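Endoglucanase A (Clostridium longisporum, PDB 6Q1I) hydrolyses internal beta-1,4-glucosidic bonds in cellulose derivatives, barley beta-glucan and lichenan, acts on xylan as well, and prefers longer cellooligosaccharides. Local coordinates at residues P54-T57 and K58-D62; E80-D83 and G84-L88; S268-N271 and T272-K276. One frame throughout, in Å; residues are numbered along the deposited sequence.

The chain is the catalytic glycoside hydrolase family 5 part of a longer protein, an eight-stranded parallel beta/alpha (TIM) barrel, and all three contacts are local features of its outer layer. Contact 1 starts helix 58-67, which links strands 23-27 and 71-74. Contact 2 follows in the loop from strand 71-74 to helix 90-105, and that helix also touches contact 1. Contact 3 comes much later, on helix 256-275 between strands 229-234 and 280-285. The centres of contacts 1 and 2 are about 27 Å apart; that of contact 3 lies about 36 and 38 Å from them, across the centre of the chain. They thus lie in separate strand-to-strand connections around one barrel.

Contact 1: P54-T57 and K58-D62; sequences PVTT and KAMID
T57 and M60 form a capping box where the chain enters helix 58-67, one of the helices of the barrel's outer layer. T57 is the N-cap: its first torsion (chi1 65°) sets OG1 between the backbone N and the carbonyl carbon, from where T57 OG1 turns to the first turn of the helix and accepts a weak bond from M60 N at 3.3 Å. The return arm is unusual, because the acceptor is a sulfur rather than a carboxylate: T57 N points nearly straight at M60 SD (163° at the hydrogen), a weak bond at 3.6 Å. A short polar threonine suits the N-cap, while the long, flexible methionine can run back past the cap toward V55 and P54, extended beyond CG and crossing the threonine side chain at about a right angle. M60 CE ends 3.3 Å from V55 O and 4.1 Å from P54 CG, and the buried thioether also meets L338. T56, one step before the cap, sends OG1 to E48 instead.

K58, the first residue of the helix, reaches along it to D62, one turn on, with K58 NZ 2.9 Å from D62 OD1 on that oxygen's syn lone pair; a bend at the last torsion (chi4 -66°) brings the ammonium there. The same NZ bridges to D106, and so probably eases the closeness of the D62 and D106 carboxylates. Weak polar bonds at the cap thus work together with apolar methionine packing, which probably helps to hold the loop against the first turn without a charged group at the third helical position.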
loop_
_atom_site.group_PDB
_atom_site.type_symbol
_atom_site.label_atom_id
_atom_site.label_comp_id
_atom_site.label_asym_id
_atom_site.label_seq_id
_atom_site.Cartn_x
_atom_site.Cartn_y
_atom_site.Cartn_z
ATOM N N PRO A 54 7.435 5.265 17.231
ATOM C CA PRO A 54 7.338 6.602 17.822
ATOM C C PRO A 54 6.415 7.485 16.992
ATOM O O PRO A 54 6.134 7.217 15.829
ATOM C CB PRO A 54 8.784 7.110 17.766
ATOM C CG PRO A 54 9.354 6.439 16.552
ATOM C CD PRO A 54 8.715 5.067 16.520
ATOM N N VAL A 55 5.936 8.561 17.610
ATOM C CA VAL A 55 5.042 9.468 16.897
ATOM C C VAL A 55 5.763 10.059 15.686
ATOM O O VAL A 55 6.935 10.454 15.755
ATOM C CB VAL A 55 4.473 10.527 17.857
ATOM C CG1 VAL A 55 5.549 11.409 18.379
ATOM C CG2 VAL A 55 3.377 11.346 17.179
ATOM N N THR A 56 5.064 10.097 14.553
ATOM C CA THR A 56 5.679 10.516 13.299
ATOM C C THR A 56 5.975 12.010 13.315
ATOM O O THR A 56 5.146 12.813 13.750
ATOM C CB THR A 56 4.735 10.198 12.131
ATOM O OG1 THR A 56 4.313 8.826 12.198
ATOM C CG2 THR A 56 5.416 10.419 10.796
ATOM N N THR A 57 7.151 12.386 12.812
ATOM C CA THR A 57 7.534 13.789 12.694
ATOM C C THR A 57 7.823 14.134 11.236
ATOM O O THR A 57 8.099 13.262 10.403
ATOM C CB THR A 57 8.788 14.100 13.509
ATOM O OG1 THR A 57 9.860 13.367 12.934
ATOM C CG2 THR A 57 8.600 13.737 14.979
ATOM N N LYS A 58 7.771 15.426 10.924
ATOM C CA LYS A 58 8.116 15.842 9.574
ATOM C C LYS A 58 9.568 15.509 9.252
ATOM O O LYS A 58 9.895 15.210 8.098
ATOM C CB LYS A 58 7.816 17.324 9.354
ATOM C CG LYS A 58 7.955 17.718 7.886
ATOM C CD LYS A 58 7.429 19.104 7.586
ATOM C CE LYS A 58 7.553 19.449 6.107
ATOM N NZ LYS A 58 8.966 19.554 5.659
ATOM N N ALA A 59 10.449 15.539 10.253
ATOM C CA ALA A 59 11.848 15.203 10.009
ATOM C C ALA A 59 12.007 13.783 9.476
ATOM O O ALA A 59 12.907 13.526 8.669
ATOM C CB ALA A 59 12.665 15.399 11.285
ATOM N N MET A 60 11.162 12.845 9.911
ATOM C CA MET A 60 11.227 11.498 9.348
ATOM C C MET A 60 10.856 11.509 7.872
ATOM O O MET A 60 11.524 10.875 7.045
ATOM C CB MET A 60 10.273 10.570 10.096
ATOM C CG MET A 60 10.609 10.358 11.543
ATOM S SD MET A 60 9.266 9.525 12.393
ATOM C CE MET A 60 9.749 9.753 14.098
ATOM N N ILE A 61 9.790 12.230 7.531
ATOM C CA ILE A 61 9.350 12.335 6.145
ATOM C C ILE A 61 10.418 13.018 5.297
ATOM O O ILE A 61 10.698 12.596 4.168
ATOM C CB ILE A 61 8.000 13.076 6.092
ATOM C CG1 ILE A 61 6.945 12.345 6.933
ATOM C CG2 ILE A 61 7.542 13.254 4.642
ATOM C CD1 ILE A 61 6.752 10.877 6.602
ATOM N N ASP A 62 11.026 14.087 5.829
ATOM C CA ASP A 62 12.098 14.775 5.123
ATOM C C ASP A 62 13.235 13.818 4.782
ATOM O O ASP A 62 13.824 13.909 3.701
ATOM C CB ASP A 62 12.679 15.895 5.987
ATOM C CG ASP A 62 11.708 17.032 6.279
ATOM O OD1 ASP A 62 10.662 17.204 5.618
ATOM O OD2 ASP A 62 12.060 17.816 7.195
#

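Contact 2: E80-D83 and G84-L88; sequences EHLD and GNNKL
D83 folds its carboxylate over the backbone of N85-K87. D83 OD1 accepts from N85 N at 2.8 Å and from K87 N at 3.0 Å, the two donors arriving on opposite faces of the carboxylate plane. A first torsion of 74° puts CG between the backbone N and the carbonyl carbon, bringing the short acid over the turn it holds. OD2 faces water: one molecule, 2.6 Å from D83 OD2, also donates to N85 OD1, while a second donates to K87 O and, weakly, to D83 OD2.

The main chain closes the same turn, N86 N bonding to D83 O at 2.9 Å and D83 N to K87 O at 3.0 Å. G84 takes an exposed corner, and N86 adopts the left-handed conformation that asparagine tolerates well. At the base, L82 and L88 bridge their backbones, and L82 CD2 rests 3.6 Å from L88 CD2; these leucines suit the buried side, against helix 128-145. H81 stacks its ring on W92 of helix 90-105.

The type I turn, with N86, its last residue, left-handed, has the form of a 3:5 turn with a G1 bulge, here flanked by a single bridge instead of strands; an Asx turn at D83-N85 overlies it.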
loop_
_atom_site.group_PDB
_atom_site.type_symbol
_atom_site.label_atom_id
_atom_site.label_comp_id
_atom_site.label_asym_id
_atom_site.label_seq_id
_atom_site.Cartn_x
_atom_site.Cartn_y
_atom_site.Cartn_z
ATOM N N GLU A 80 -11.755 1.580 13.795
ATOM C CA GLU A 80 -11.753 1.843 15.231
ATOM C C GLU A 80 -12.043 3.298 15.563
ATOM O O GLU A 80 -12.197 3.627 16.744
ATOM C CB GLU A 80 -10.397 1.438 15.814
ATOM C CG GLU A 80 -10.177 -0.063 15.954
ATOM C CD GLU A 80 -9.905 -0.791 14.645
ATOM O OE1 GLU A 80 -9.440 -0.163 13.667
ATOM O OE2 GLU A 80 -10.126 -2.018 14.617
ATOM N N HIS A 81 -12.095 4.169 14.558
ATOM C CA HIS A 81 -12.300 5.600 14.738
ATOM C C HIS A 81 -13.702 6.032 14.355
ATOM O O HIS A 81 -13.992 7.230 14.372
ATOM C CB HIS A 81 -11.232 6.361 13.946
ATOM C CG HIS A 81 -9.851 5.897 14.263
ATOM N ND1 HIS A 81 -9.230 6.199 15.452
ATOM C CD2 HIS A 81 -9.009 5.074 13.596
ATOM C CE1 HIS A 81 -8.050 5.610 15.492
ATOM N NE2 HIS A 81 -7.893 4.917 14.380
ATOM N N LEU A 82 -14.575 5.083 14.035
ATOM C CA LEU A 82 -15.965 5.359 13.719
ATOM C C LEU A 82 -16.825 5.195 14.966
ATOM O O LEU A 82 -16.667 4.233 15.725
ATOM C CB LEU A 82 -16.448 4.366 12.664
ATOM C CG LEU A 82 -15.822 4.432 11.271
ATOM C CD1 LEU A 82 -16.162 3.190 10.477
ATOM C CD2 LEU A 82 -16.308 5.675 10.548
ATOM N N ASP A 83 -17.741 6.136 15.173
ATOM C CA ASP A 83 -18.695 6.026 16.272
ATOM C C ASP A 83 -19.865 5.137 15.845
ATOM O O ASP A 83 -19.857 4.539 14.767
ATOM C CB ASP A 83 -19.077 7.412 16.807
ATOM C CG ASP A 83 -20.017 8.198 15.884
ATOM O OD1 ASP A 83 -20.561 7.645 14.902
ATOM O OD2 ASP A 83 -20.211 9.402 16.158
ATOM N N GLY A 84 -20.871 5.021 16.709
ATOM C CA GLY A 84 -21.988 4.134 16.429
ATOM C C GLY A 84 -22.846 4.560 15.257
ATOM O O GLY A 84 -23.653 3.755 14.777
ATOM N N ASN A 85 -22.698 5.803 14.802
ATOM C CA ASN A 85 -23.358 6.302 13.606
ATOM C C ASN A 85 -22.437 6.295 12.397
ATOM O O ASN A 85 -22.768 6.900 11.377
ATOM C CB ASN A 85 -23.873 7.725 13.833
ATOM C CG ASN A 85 -24.854 7.813 14.978
ATOM O OD1 ASN A 85 -24.726 8.667 15.857
ATOM N ND2 ASN A 85 -25.840 6.928 14.976
ATOM N N ASN A 86 -21.277 5.648 12.500
ATOM C CA ASN A 86 -20.291 5.617 11.423
ATOM C C ASN A 86 -19.743 7.000 11.087
ATOM O O ASN A 86 -19.332 7.245 9.953
ATOM C CB ASN A 86 -20.823 4.908 10.175
ATOM C CG ASN A 86 -20.930 3.410 10.367
ATOM O OD1 ASN A 86 -20.125 2.802 11.073
ATOM N ND2 ASN A 86 -21.918 2.803 9.724
ATOM N N LYS A 87 -19.689 7.903 12.069
ATOM C CA LYS A 87 -19.007 9.182 11.897
ATOM C C LYS A 87 -17.572 9.057 12.402
ATOM O O LYS A 87 -17.335 8.551 13.506
ATOM C CB LYS A 87 -19.725 10.312 12.642
ATOM C CG LYS A 87 -19.102 11.692 12.392
ATOM C CD LYS A 87 -19.936 12.837 12.952
ATOM C CE LYS A 87 -19.585 13.139 14.395
ATOM N NZ LYS A 87 -20.555 14.099 15.020
ATOM N N LEU A 88 -16.620 9.523 11.596
ATOM C CA LEU A 88 -15.219 9.488 11.993
ATOM C C LEU A 88 -14.936 10.503 13.085
ATOM O O LEU A 88 -15.415 11.638 13.046
ATOM C CB LEU A 88 -14.306 9.832 10.820
ATOM C CG LEU A 88 -14.014 8.707 9.831
ATOM C CD1 LEU A 88 -13.252 9.251 8.619
ATOM C CD2 LEU A 88 -13.232 7.579 10.477
HETATM O O HOH W 1 -17.248 10.528 15.843
HETATM O O HOH W 2 -22.452 10.567 15.548
#

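Contact 3: S268-N271 and T272-K276; sequences SYLN and TFKSK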
loop_
_atom_site.group_PDB
_atom_site.type_symbol
_atom_site.label_atom_id
_atom_site.label_comp_id
_atom_site.label_asym_id
_atom_site.label_seq_id
_atom_site.Cartn_x
_atom_site.Cartn_y
_atom_site.Cartn_z
ATOM N N SER A 268 3.963 -9.953 -16.161
ATOM C CA SER A 268 2.569 -10.361 -15.993
ATOM C C SER A 268 1.730 -9.243 -15.381
ATOM O O SER A 268 0.574 -9.045 -15.773
ATOM C CB SER A 268 2.462 -11.657 -15.182
ATOM O OG SER A 268 2.551 -11.427 -13.781
ATOM N N TYR A 269 2.300 -8.473 -14.451
ATOM C CA TYR A 269 1.565 -7.347 -13.883
ATOM C C TYR A 269 1.342 -6.266 -14.935
ATOM O O TYR A 269 0.212 -5.810 -15.145
ATOM C CB TYR A 269 2.317 -6.763 -12.686
ATOM C CG TYR A 269 2.594 -7.725 -11.542
ATOM C CD1 TYR A 269 1.842 -8.887 -11.364
ATOM C CD2 TYR A 269 3.624 -7.477 -10.651
ATOM C CE1 TYR A 269 2.105 -9.759 -10.321
ATOM C CE2 TYR A 269 3.886 -8.338 -9.596
ATOM C CZ TYR A 269 3.131 -9.480 -9.441
ATOM O OH TYR A 269 3.392 -10.346 -8.401
ATOM N N LEU A 270 2.415 -5.839 -15.602
ATOM C CA LEU A 270 2.291 -4.801 -16.617
ATOM C C LEU A 270 1.265 -5.200 -17.661
ATOM O O LEU A 270 0.315 -4.456 -17.953
ATOM C CB LEU A 270 3.647 -4.592 -17.291
ATOM C CG LEU A 270 3.632 -3.701 -18.534
ATOM C CD1 LEU A 270 3.198 -2.293 -18.163
ATOM C CD2 LEU A 270 4.991 -3.695 -19.197
ATOM N N ASN A 271 1.443 -6.387 -18.233
ATOM C CA ASN A 271 0.702 -6.746 -19.427
ATOM C C ASN A 271 -0.736 -7.123 -19.100
ATOM O O ASN A 271 -1.647 -6.816 -19.874
ATOM C CB ASN A 271 1.419 -7.870 -20.179
ATOM C CG ASN A 271 2.811 -7.462 -20.672
ATOM O OD1 ASN A 271 3.142 -6.284 -20.738
ATOM N ND2 ASN A 271 3.626 -8.444 -21.008
ATOM N N THR A 272 -0.974 -7.770 -17.958
ATOM C CA THR A 272 -2.344 -8.116 -17.609
ATOM C C THR A 272 -3.159 -6.859 -17.356
ATOM O O THR A 272 -4.265 -6.706 -17.885
ATOM C CB THR A 272 -2.396 -9.032 -16.385
ATOM O OG1 THR A 272 -1.695 -10.251 -16.648
ATOM C CG2 THR A 272 -3.843 -9.364 -16.049
ATOM N N PHE A 273 -2.637 -5.942 -16.546
ATOM C CA PHE A 273 -3.412 -4.739 -16.258
ATOM C C PHE A 273 -3.515 -3.825 -17.474
ATOM O O PHE A 273 -4.572 -3.227 -17.688
ATOM C CB PHE A 273 -2.897 -4.064 -14.984
ATOM C CG PHE A 273 -3.176 -4.879 -13.750
ATOM C CD1 PHE A 273 -4.488 -5.110 -13.350
ATOM C CD2 PHE A 273 -2.149 -5.436 -13.007
ATOM C CE1 PHE A 273 -4.766 -5.875 -12.234
ATOM C CE2 PHE A 273 -2.427 -6.198 -11.885
ATOM C CZ PHE A 273 -3.724 -6.422 -11.504
ATOM N N LYS A 274 -2.475 -3.748 -18.312
ATOM C CA LYS A 274 -2.587 -2.990 -19.558
ATOM C C LYS A 274 -3.677 -3.559 -20.453
ATOM O O LYS A 274 -4.440 -2.805 -21.074
ATOM C CB LYS A 274 -1.244 -2.968 -20.286
ATOM C CG LYS A 274 -0.359 -1.790 -19.903
ATOM C CD LYS A 274 0.826 -1.634 -20.851
ATOM C CE LYS A 274 1.495 -0.277 -20.684
ATOM N NZ LYS A 274 0.686 0.821 -21.287
ATOM N N SER A 275 -3.773 -4.889 -20.531
ATOM C CA SER A 275 -4.805 -5.507 -21.358
ATOM C C SER A 275 -6.203 -5.218 -20.829
ATOM O O SER A 275 -7.172 -5.342 -21.587
ATOM C CB SER A 275 -4.572 -7.018 -21.494
ATOM O OG SER A 275 -4.963 -7.740 -20.337
ATOM N N LYS A 276 -6.311 -4.808 -19.557
ATOM C CA LYS A 276 -7.542 -4.333 -18.936
ATOM C C LYS A 276 -7.694 -2.814 -18.962
ATOM O O LYS A 276 -8.700 -2.300 -18.464
ATOM C CB LYS A 276 -7.599 -4.813 -17.479
ATOM C CG LYS A 276 -7.760 -6.315 -17.341
ATOM C CD LYS A 276 -7.606 -6.775 -15.890
ATOM C CE LYS A 276 -7.794 -8.271 -15.750
ATOM N NZ LYS A 276 -9.236 -8.599 -15.643
#
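The chain here continues helix 256-275, the N-H groups of T272 to S275 each bonding to the carbonyl four residues earlier; the straightest of these links is F273 N to Y269 O, 165° at the hydrogen. S268 O carries two bonds, since T272 gives it both its backbone N at 3.0 Å and its hydroxyl OG1 at 2.7 Å. With chi1 at -61°, OG1 stands anti to its own carbonyl carbon and swings back along the helix, so a threonine can satisfy its hydroxyl within the helix. S275 also turns its hydroxyl to the backbone, but three residues back, OG donating to T272 O at 2.8 Å, where K276 N adds a weak bond.

On another flank L270 and K274 lie side by side and point the same way. L270 CD1 is 3.6 Å from both K274 CD and CE, so the leucine branch runs alongside the aliphatic stem, which bends at its last torsion. A lysine suits this exposed place: its stem is apolar enough to lie against L270, and its end can stay hydrated. F273 faces the barrel, its CD2 3.2 Å from Y269 O in an oblique approach.

Y269 and F273, one turn apart, form the buried face of helix 256-275. Their rings lie against the barrel: Y269 reaches I282 of strand 280-285, and F273 meets V280 of that strand together with A231 and V233 of strand 229-234. M218 of helix 215-219 touches S268, Y269, T272 and F273, joining the two helices, and F221, just beyond that helix, meets the F273 ring edge-to-face.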